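Local coordinates for protein chitinase (PDB 5GZT) that probably hydrolyses internal beta-1,4 linkages between N-acetylglucosamine units of chitin and chitodextrins, as an endochitinase of glycosyl hydrolase family 18, at residues 278-283 against 303-308; 481-486 against 527-532; 495-500 against 596-601. All blocks are in the same frame, centred on the assembly; numbering follows the deposited sequence.

Contact 1 (278-283 against 303-308)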
# COMPACT_ATOMS: atom_id res chain seq x y z
N LYS B 278 -0.30 -1.10 5.23
CA LYS B 278 0.00 -1.37 3.82
C LYS B 278 -0.52 -0.23 2.92
O LYS B 278 -1.62 0.34 3.15
CB LYS B 278 -0.64 -2.66 3.36
CG LYS B 278 0.01 -3.94 3.84
CD LYS B 278 -0.55 -5.13 3.03
CE LYS B 278 -1.97 -5.54 3.38
NZ LYS B 278 -1.83 -6.41 4.60
N ILE B 279 0.25 0.07 1.88
CA ILE B 279 -0.19 1.00 0.82
C ILE B 279 -0.01 0.30 -0.48
O ILE B 279 1.10 0.03 -0.86
CB ILE B 279 0.54 2.32 0.85
CG1 ILE B 279 0.31 3.04 2.20
CG2 ILE B 279 0.01 3.18 -0.30
CD1 ILE B 279 1.23 4.21 2.41
N VAL B 280 -1.11 -0.13 -1.07
CA VAL B 280 -1.11 -0.82 -2.34
C VAL B 280 -1.33 0.19 -3.48
O VAL B 280 -2.40 0.72 -3.63
CB VAL B 280 -2.20 -1.87 -2.39
CG1 VAL B 280 -2.35 -2.43 -3.80
CG2 VAL B 280 -1.83 -3.01 -1.44
N SER B 281 -0.26 0.44 -4.21
CA SER B 281 -0.26 1.29 -5.41
C SER B 281 -0.44 0.49 -6.70
O SER B 281 0.45 -0.25 -7.08
CB SER B 281 1.02 2.14 -5.44
OG SER B 281 1.18 2.84 -6.69
N TYR B 282 -1.59 0.61 -7.35
CA TYR B 282 -1.82 -0.01 -8.67
C TYR B 282 -1.06 0.83 -9.67
O TYR B 282 -1.10 2.07 -9.59
CB TYR B 282 -3.30 -0.03 -9.09
CG TYR B 282 -4.08 -1.24 -8.64
CD1 TYR B 282 -4.69 -1.27 -7.39
CD2 TYR B 282 -4.23 -2.35 -9.44
CE1 TYR B 282 -5.44 -2.37 -6.99
CE2 TYR B 282 -4.96 -3.45 -9.01
CZ TYR B 282 -5.57 -3.47 -7.78
OH TYR B 282 -6.34 -4.54 -7.34
N ILE B 283 -0.35 0.17 -10.58
CA ILE B 283 0.45 0.80 -11.63
C ILE B 283 0.03 0.20 -12.94
O ILE B 283 0.07 -1.00 -13.08
CB ILE B 283 1.94 0.54 -11.41
CG1 ILE B 283 2.48 1.49 -10.34
CG2 ILE B 283 2.73 0.73 -12.71
CD1 ILE B 283 3.07 2.79 -10.89
N HIS B 303 3.42 -1.75 -1.43
CA HIS B 303 3.11 -2.75 -2.45
C HIS B 303 2.82 -2.06 -3.77
O HIS B 303 2.15 -1.05 -3.79
CB HIS B 303 1.88 -3.54 -2.11
CG HIS B 303 2.01 -4.47 -0.95
ND1 HIS B 303 2.36 -4.05 0.32
CD2 HIS B 303 1.74 -5.79 -0.85
CE1 HIS B 303 2.32 -5.08 1.14
NE2 HIS B 303 2.00 -6.16 0.45
N LEU B 304 3.26 -2.66 -4.86
CA LEU B 304 3.04 -2.16 -6.21
C LEU B 304 2.37 -3.31 -6.95
O LEU B 304 2.88 -4.43 -6.95
CB LEU B 304 4.38 -1.70 -6.73
CG LEU B 304 4.89 -1.49 -8.16
CD1 LEU B 304 3.80 -1.58 -9.20
CD2 LEU B 304 5.80 -0.27 -8.26
N TYR B 305 1.16 -3.07 -7.44
CA TYR B 305 0.39 -4.07 -8.23
C TYR B 305 0.52 -3.70 -9.71
O TYR B 305 0.08 -2.57 -10.16
CB TYR B 305 -1.12 -4.09 -7.89
CG TYR B 305 -1.52 -4.83 -6.66
CD1 TYR B 305 -0.60 -5.10 -5.65
CD2 TYR B 305 -2.82 -5.30 -6.50
CE1 TYR B 305 -0.97 -5.82 -4.55
CE2 TYR B 305 -3.19 -6.01 -5.39
CZ TYR B 305 -2.26 -6.29 -4.43
OH TYR B 305 -2.56 -6.96 -3.25
N TYR B 306 1.08 -4.63 -10.52
CA TYR B 306 1.18 -4.42 -11.97
C TYR B 306 -0.15 -4.79 -12.55
O TYR B 306 -0.61 -5.93 -12.45
CB TYR B 306 2.31 -5.23 -12.60
CG TYR B 306 2.59 -4.88 -14.06
CD1 TYR B 306 3.19 -3.68 -14.39
CD2 TYR B 306 2.25 -5.73 -15.09
CE1 TYR B 306 3.45 -3.35 -15.71
CE2 TYR B 306 2.54 -5.43 -16.41
CZ TYR B 306 3.13 -4.23 -16.72
OH TYR B 306 3.43 -3.92 -18.02
N ALA B 307 -0.83 -3.76 -13.10
CA ALA B 307 -2.17 -3.90 -13.57
C ALA B 307 -2.17 -3.85 -15.12
O ALA B 307 -2.18 -2.76 -15.72
CB ALA B 307 -2.99 -2.78 -13.03
N PHE B 308 -2.22 -4.98 -15.80
CA PHE B 308 -2.67 -6.28 -15.35
C PHE B 308 -2.03 -7.37 -16.24
O PHE B 308 -1.66 -7.16 -17.46
CB PHE B 308 -4.16 -6.42 -15.60
CG PHE B 308 -5.03 -5.50 -14.76
CD1 PHE B 308 -5.28 -5.80 -13.41
CD2 PHE B 308 -5.67 -4.41 -15.32
CE1 PHE B 308 -6.10 -5.01 -12.65
CE2 PHE B 308 -6.48 -3.58 -14.58
CZ PHE B 308 -6.70 -3.86 -13.24
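H303 N donates to I279 O at 3.0 Å, the first of five backbone hydrogen bonds that pair strands 278-283 and 303-308 in parallel. S281 N then donates to H303 O and Y305 N to S281 O, each at 2.9 Å between the named atoms; I283 N to Y305 O and A307 N to I283 O finish the run, so S281 and I283 are each gripped through both N and O. CA-H...O contacts fill in between, with L304 CA resting on S281 O.

The aromatic chemistry is on the side carrying V280, Y282, H303 and Y305. V280 CG1 stands 3.6 Å from the centroid of the Y305 ring, almost on its normal; the methyl is there because it lies anti to the V280 backbone N (chi1 170°). Y305 in turn presents its CD2 edge to the face of Y282, 3.5 Å from Y282 CZ, in a T-shaped stack with planes at 69°. A307 CB meets the edge of the Y282 ring, and next to it the F308 ring approaches, following a cis peptide like those known from family 18 barrels. At the other end, K278 CD lies 3.4 Å from H303 CE1.

On the opposite side of the sheet I283 CG1 packs against L304 CD1 at 3.5 Å.

Inside the barrel Y282 OH bonds to D407 of the family's DxxDxDxE signature, H303 NE2 to E452 and Y305 OH to Y478; Y306 OH bonds to D344 on the helix side. These are the first two strands of a (beta/alpha)8 (TIM) barrel, flanked by strands 619-623 and 362-368, with helix 344-352 covering I283, L304 and Y306.

Contact 2 (481-486 against 527-532)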
# COMPACT_ATOMS: atom_id res chain seq x y z
N LEU B 481 -10.60 -3.59 -1.24
CA LEU B 481 -11.96 -3.17 -1.51
C LEU B 481 -12.04 -2.02 -2.50
O LEU B 481 -11.46 -0.96 -2.27
CB LEU B 481 -12.68 -2.76 -0.24
CG LEU B 481 -12.88 -3.74 0.90
CD1 LEU B 481 -13.37 -2.97 2.14
CD2 LEU B 481 -13.90 -4.78 0.43
N MET B 482 -12.78 -2.24 -3.56
CA MET B 482 -12.96 -1.29 -4.63
C MET B 482 -14.02 -0.27 -4.26
O MET B 482 -15.07 -0.19 -4.85
CB MET B 482 -13.26 -2.01 -5.94
CG MET B 482 -12.00 -2.69 -6.46
SD MET B 482 -12.09 -3.36 -8.15
CE MET B 482 -13.32 -4.58 -7.87
N THR B 483 -13.66 0.52 -3.24
CA THR B 483 -14.52 1.54 -2.71
C THR B 483 -14.41 2.85 -3.56
O THR B 483 -14.16 3.93 -3.01
CB THR B 483 -14.23 1.79 -1.22
OG1 THR B 483 -12.83 1.94 -1.02
CG2 THR B 483 -14.84 0.61 -0.35
N TYR B 484 -14.71 2.72 -4.86
CA TYR B 484 -14.73 3.81 -5.82
C TYR B 484 -15.64 3.37 -6.93
O TYR B 484 -16.14 2.22 -6.89
CB TYR B 484 -13.32 4.14 -6.29
CG TYR B 484 -12.42 2.99 -6.65
CD1 TYR B 484 -12.65 2.23 -7.78
CD2 TYR B 484 -11.29 2.70 -5.89
CE1 TYR B 484 -11.80 1.22 -8.15
CE2 TYR B 484 -10.43 1.67 -6.23
CZ TYR B 484 -10.67 0.94 -7.36
OH TYR B 484 -9.80 -0.09 -7.72
N ASP B 485 -15.94 4.25 -7.87
CA ASP B 485 -17.04 4.13 -8.75
C ASP B 485 -18.34 3.77 -8.07
O ASP B 485 -19.17 3.10 -8.67
CB ASP B 485 -16.73 3.07 -9.83
CG ASP B 485 -15.45 3.39 -10.59
OD1 ASP B 485 -15.14 4.57 -10.88
OD2 ASP B 485 -14.69 2.44 -10.80
N LEU B 486 -18.57 4.25 -6.85
CA LEU B 486 -19.74 3.87 -6.12
C LEU B 486 -20.97 4.44 -6.74
O LEU B 486 -22.05 3.92 -6.52
CB LEU B 486 -19.58 4.24 -4.67
CG LEU B 486 -18.45 3.43 -4.06
CD1 LEU B 486 -18.33 3.78 -2.58
CD2 LEU B 486 -18.65 1.91 -4.10
N LEU B 527 -8.84 -6.06 5.55
CA LEU B 527 -9.60 -5.17 4.66
C LEU B 527 -8.78 -3.97 4.28
O LEU B 527 -8.42 -3.15 5.18
CB LEU B 527 -10.88 -4.69 5.30
CG LEU B 527 -11.94 -5.79 5.41
CD1 LEU B 527 -13.06 -5.15 6.21
CD2 LEU B 527 -12.46 -6.28 4.08
N MET B 528 -8.51 -3.82 2.99
CA MET B 528 -7.85 -2.61 2.49
C MET B 528 -8.97 -1.72 1.93
O MET B 528 -9.89 -2.14 1.18
CB MET B 528 -6.87 -2.89 1.39
CG MET B 528 -5.66 -3.69 1.77
SD MET B 528 -4.36 -2.82 2.56
CE MET B 528 -3.69 -1.84 1.22
N VAL B 529 -8.86 -0.46 2.29
CA VAL B 529 -9.81 0.52 1.82
C VAL B 529 -9.31 1.10 0.50
O VAL B 529 -8.13 1.49 0.41
CB VAL B 529 -9.94 1.61 2.89
CG1 VAL B 529 -10.58 2.89 2.34
CG2 VAL B 529 -10.72 1.02 4.06
N GLY B 530 -10.22 1.24 -0.46
CA GLY B 530 -9.86 1.81 -1.78
C GLY B 530 -10.08 3.35 -1.94
O GLY B 530 -11.06 3.93 -1.44
N GLY B 531 -9.16 3.97 -2.64
CA GLY B 531 -9.27 5.36 -3.06
C GLY B 531 -8.96 5.46 -4.55
O GLY B 531 -8.43 4.51 -5.15
N ALA B 532 -9.32 6.59 -5.12
CA ALA B 532 -9.17 6.82 -6.56
C ALA B 532 -8.41 8.09 -6.90
O ALA B 532 -8.66 9.14 -6.28
CB ALA B 532 -10.53 6.86 -7.20
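Y484 turns the edge of its ring toward the backbone of G530, whose carbonyl carbon lies near the ring plane, while G531 O approaches obliquely, 3.5 Å from Y484 CD2. M482 CA sits over one face of the ring, toward its rim, and D485 OD2 lies at the edge, in plane. A chi1 of 45° sets Y484 CG between the backbone N and the carbonyl carbon and lays the ring along G530 and G531. Separately, the course of the backbone brings Y484 CB to 4.0 Å from A532 CB.

Ahead of the ring, T483 spans the gap: its OG1 donates to G530 O at 2.7 Å. The hydroxyl comes in well to the side of the carbonyl, at a C=O...O angle of 104°. G530, having no CB, leaves L481 O space to lie 3.2 Å from G530 CA in a CA-H...O contact.

At the start, L481 N donates to M528 O at 2.9 Å, and L481 CD1 packs on L527 CD2 at 3.9 Å. Beyond this the 481-486 chain departs from strand pairing through inverse gamma turns centred on M482 and T483, whose closing bonds are weak, so that a side-chain hydroxyl carries on the link to the strand. Helix 510-519 packs on L481, T483 and V529.

The sequence M482-T483-Y484-D485 matches the MxYD signature of family 18, found where a barrel strand ends; in relatives this signature lines the chitin-binding cleft.

Contact 3 (495-500 against 596-601)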
# COMPACT_ATOMS: atom_id res chain seq x y z
N SER B 495 -23.77 12.20 -7.15
CA SER B 495 -23.33 11.89 -5.81
C SER B 495 -21.84 11.69 -5.79
O SER B 495 -21.14 12.00 -6.73
CB SER B 495 -24.10 10.66 -5.26
OG SER B 495 -23.94 10.55 -3.83
N HIS B 496 -21.32 11.24 -4.67
CA HIS B 496 -19.88 10.96 -4.49
C HIS B 496 -19.57 9.60 -4.94
O HIS B 496 -20.34 8.65 -4.65
CB HIS B 496 -19.47 11.06 -3.00
CG HIS B 496 -19.83 12.37 -2.38
ND1 HIS B 496 -19.28 13.56 -2.82
CD2 HIS B 496 -20.70 12.69 -1.40
CE1 HIS B 496 -19.84 14.56 -2.15
NE2 HIS B 496 -20.68 14.06 -1.26
N HIS B 497 -18.46 9.42 -5.66
CA HIS B 497 -18.05 8.09 -6.15
C HIS B 497 -17.12 7.32 -5.23
O HIS B 497 -16.98 6.09 -5.40
CB HIS B 497 -17.51 8.17 -7.60
CG HIS B 497 -16.03 8.13 -7.77
ND1 HIS B 497 -15.25 9.26 -7.98
CD2 HIS B 497 -15.20 7.08 -7.93
CE1 HIS B 497 -13.99 8.90 -8.17
NE2 HIS B 497 -13.95 7.57 -8.18
N THR B 498 -16.45 8.02 -4.30
CA THR B 498 -15.42 7.38 -3.51
C THR B 498 -15.38 8.00 -2.10
O THR B 498 -14.36 8.05 -1.46
CB THR B 498 -14.07 7.29 -4.22
OG1 THR B 498 -13.18 6.39 -3.50
CG2 THR B 498 -13.41 8.68 -4.37
N ALA B 499 -16.54 8.39 -1.60
CA ALA B 499 -16.57 9.04 -0.28
C ALA B 499 -16.29 8.14 0.90
O ALA B 499 -16.60 6.95 0.84
CB ALA B 499 -17.92 9.67 -0.09
N VAL B 500 -15.73 8.72 1.95
CA VAL B 500 -15.45 7.98 3.16
C VAL B 500 -16.78 7.59 3.88
O VAL B 500 -16.88 6.47 4.34
CB VAL B 500 -14.61 8.77 4.16
CG1 VAL B 500 -14.24 7.92 5.31
CG2 VAL B 500 -13.33 9.27 3.57
N PHE B 596 -20.71 18.41 -13.01
CA PHE B 596 -20.40 18.01 -11.64
C PHE B 596 -19.31 16.94 -11.63
O PHE B 596 -19.34 15.98 -12.40
CB PHE B 596 -21.67 17.47 -10.95
CG PHE B 596 -21.42 16.84 -9.65
CD1 PHE B 596 -21.05 15.54 -9.59
CD2 PHE B 596 -21.56 17.55 -8.45
CE1 PHE B 596 -20.82 14.94 -8.38
CE2 PHE B 596 -21.32 16.95 -7.23
CZ PHE B 596 -20.95 15.66 -7.20
N ILE B 597 -18.30 17.13 -10.78
CA ILE B 597 -17.14 16.24 -10.78
C ILE B 597 -16.93 15.80 -9.35
O ILE B 597 -16.65 16.64 -8.46
CB ILE B 597 -15.89 17.00 -11.28
CG1 ILE B 597 -16.10 17.44 -12.72
CG2 ILE B 597 -14.66 16.12 -11.17
CD1 ILE B 597 -15.04 18.26 -13.45
N SER B 598 -16.97 14.49 -9.13
CA SER B 598 -16.72 13.92 -7.86
C SER B 598 -15.34 13.38 -7.88
O SER B 598 -15.06 12.63 -8.75
CB SER B 598 -17.70 12.76 -7.55
OG SER B 598 -17.20 11.97 -6.50
N TYR B 599 -14.56 13.61 -6.84
CA TYR B 599 -13.16 13.23 -6.86
C TYR B 599 -12.60 13.02 -5.44
O TYR B 599 -13.36 13.05 -4.45
CB TYR B 599 -12.34 14.26 -7.72
CG TYR B 599 -12.04 15.62 -7.07
CD1 TYR B 599 -13.03 16.60 -7.01
CD2 TYR B 599 -10.76 15.97 -6.62
CE1 TYR B 599 -12.83 17.82 -6.43
CE2 TYR B 599 -10.54 17.24 -6.12
CZ TYR B 599 -11.60 18.15 -6.03
OH TYR B 599 -11.42 19.38 -5.50
N GLU B 600 -11.32 12.70 -5.40
CA GLU B 600 -10.57 12.34 -4.24
C GLU B 600 -9.39 13.37 -4.26
O GLU B 600 -8.76 13.56 -5.29
CB GLU B 600 -9.93 11.02 -4.49
CG GLU B 600 -9.18 10.45 -3.33
CD GLU B 600 -10.07 9.57 -2.41
OE1 GLU B 600 -10.77 10.13 -1.56
OE2 GLU B 600 -10.05 8.32 -2.52
N ASP B 601 -9.09 13.99 -3.12
CA ASP B 601 -8.02 15.03 -3.03
C ASP B 601 -7.27 14.80 -1.73
O ASP B 601 -7.36 13.70 -1.12
CB ASP B 601 -8.65 16.43 -3.17
CG ASP B 601 -9.35 16.94 -1.91
OD1 ASP B 601 -9.56 16.13 -0.95
OD2 ASP B 601 -9.80 18.16 -1.92
O HOH W 1 -16.90 13.32 -4.25
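S495 O lies at the edge of the F596 ring, near its plane and 3.4 Å from F596 CE1, where the loop 495-500 meets strand 596-598. That strand belongs to a five-stranded antiparallel sheet inserted between barrel strands 527-532 and 619-623, consistent with the alpha+beta insertion domain that many family 18 chitinases carry.

H496 points its CB away from the strand, and its ring is linked back through a water, which lies 2.8 Å from H496 ND1 and 2.6 Å from S598 OG. NE2 of H496 is held by D582. H497 makes the direct grip. Its backbone N donates to S598 OG at 3.0 Å and nearly straight (166°). The serine hydroxyl gets there by standing anti to its own backbone N, chi1 163°, and so serves the water and the loop N-H together. S598 O lies in the plane of the H497 ring, at its edge, where ND1 gives it a weak bond of 3.5 Å.

T498 points its CB toward 596-601, and its side chain crosses that of E600 at about a right angle. K608 NZ is shared by T498 OG1 and E600 OE2 and so links two side chains that do not bond to each other directly. T498 OG1 also bonds to T483 O, while E600 takes A532 N on OE2 and S604 on OE1. What remains between threonine and glutamate is van der Waals contact, with T498 CG2 4.0 Å from E600 CD.

In the fold
All three contacts are largely buried in the first family 18 region. Contact 1 lies nearest the chain centre, about 10 Å from it between centres, contact 2 at about 15 Å and contact 3 farthest at about 21 Å. Contacts 1 and 2 belong to the barrel: regular parallel pairing backed by aromatic rings in the first, while in the second a threonine hydroxyl takes over after one backbone bond. Contact 3 joins a barrel loop to the inserted sheet through serine, histidine and water. Contacts 1 and 2 meet where M528 CE packs on V280 CG2. Contacts 2 and 3 share the connection between strand 478-481 and helix 510-519, with a probable backbone hydrogen bond from L486 N to H497 O.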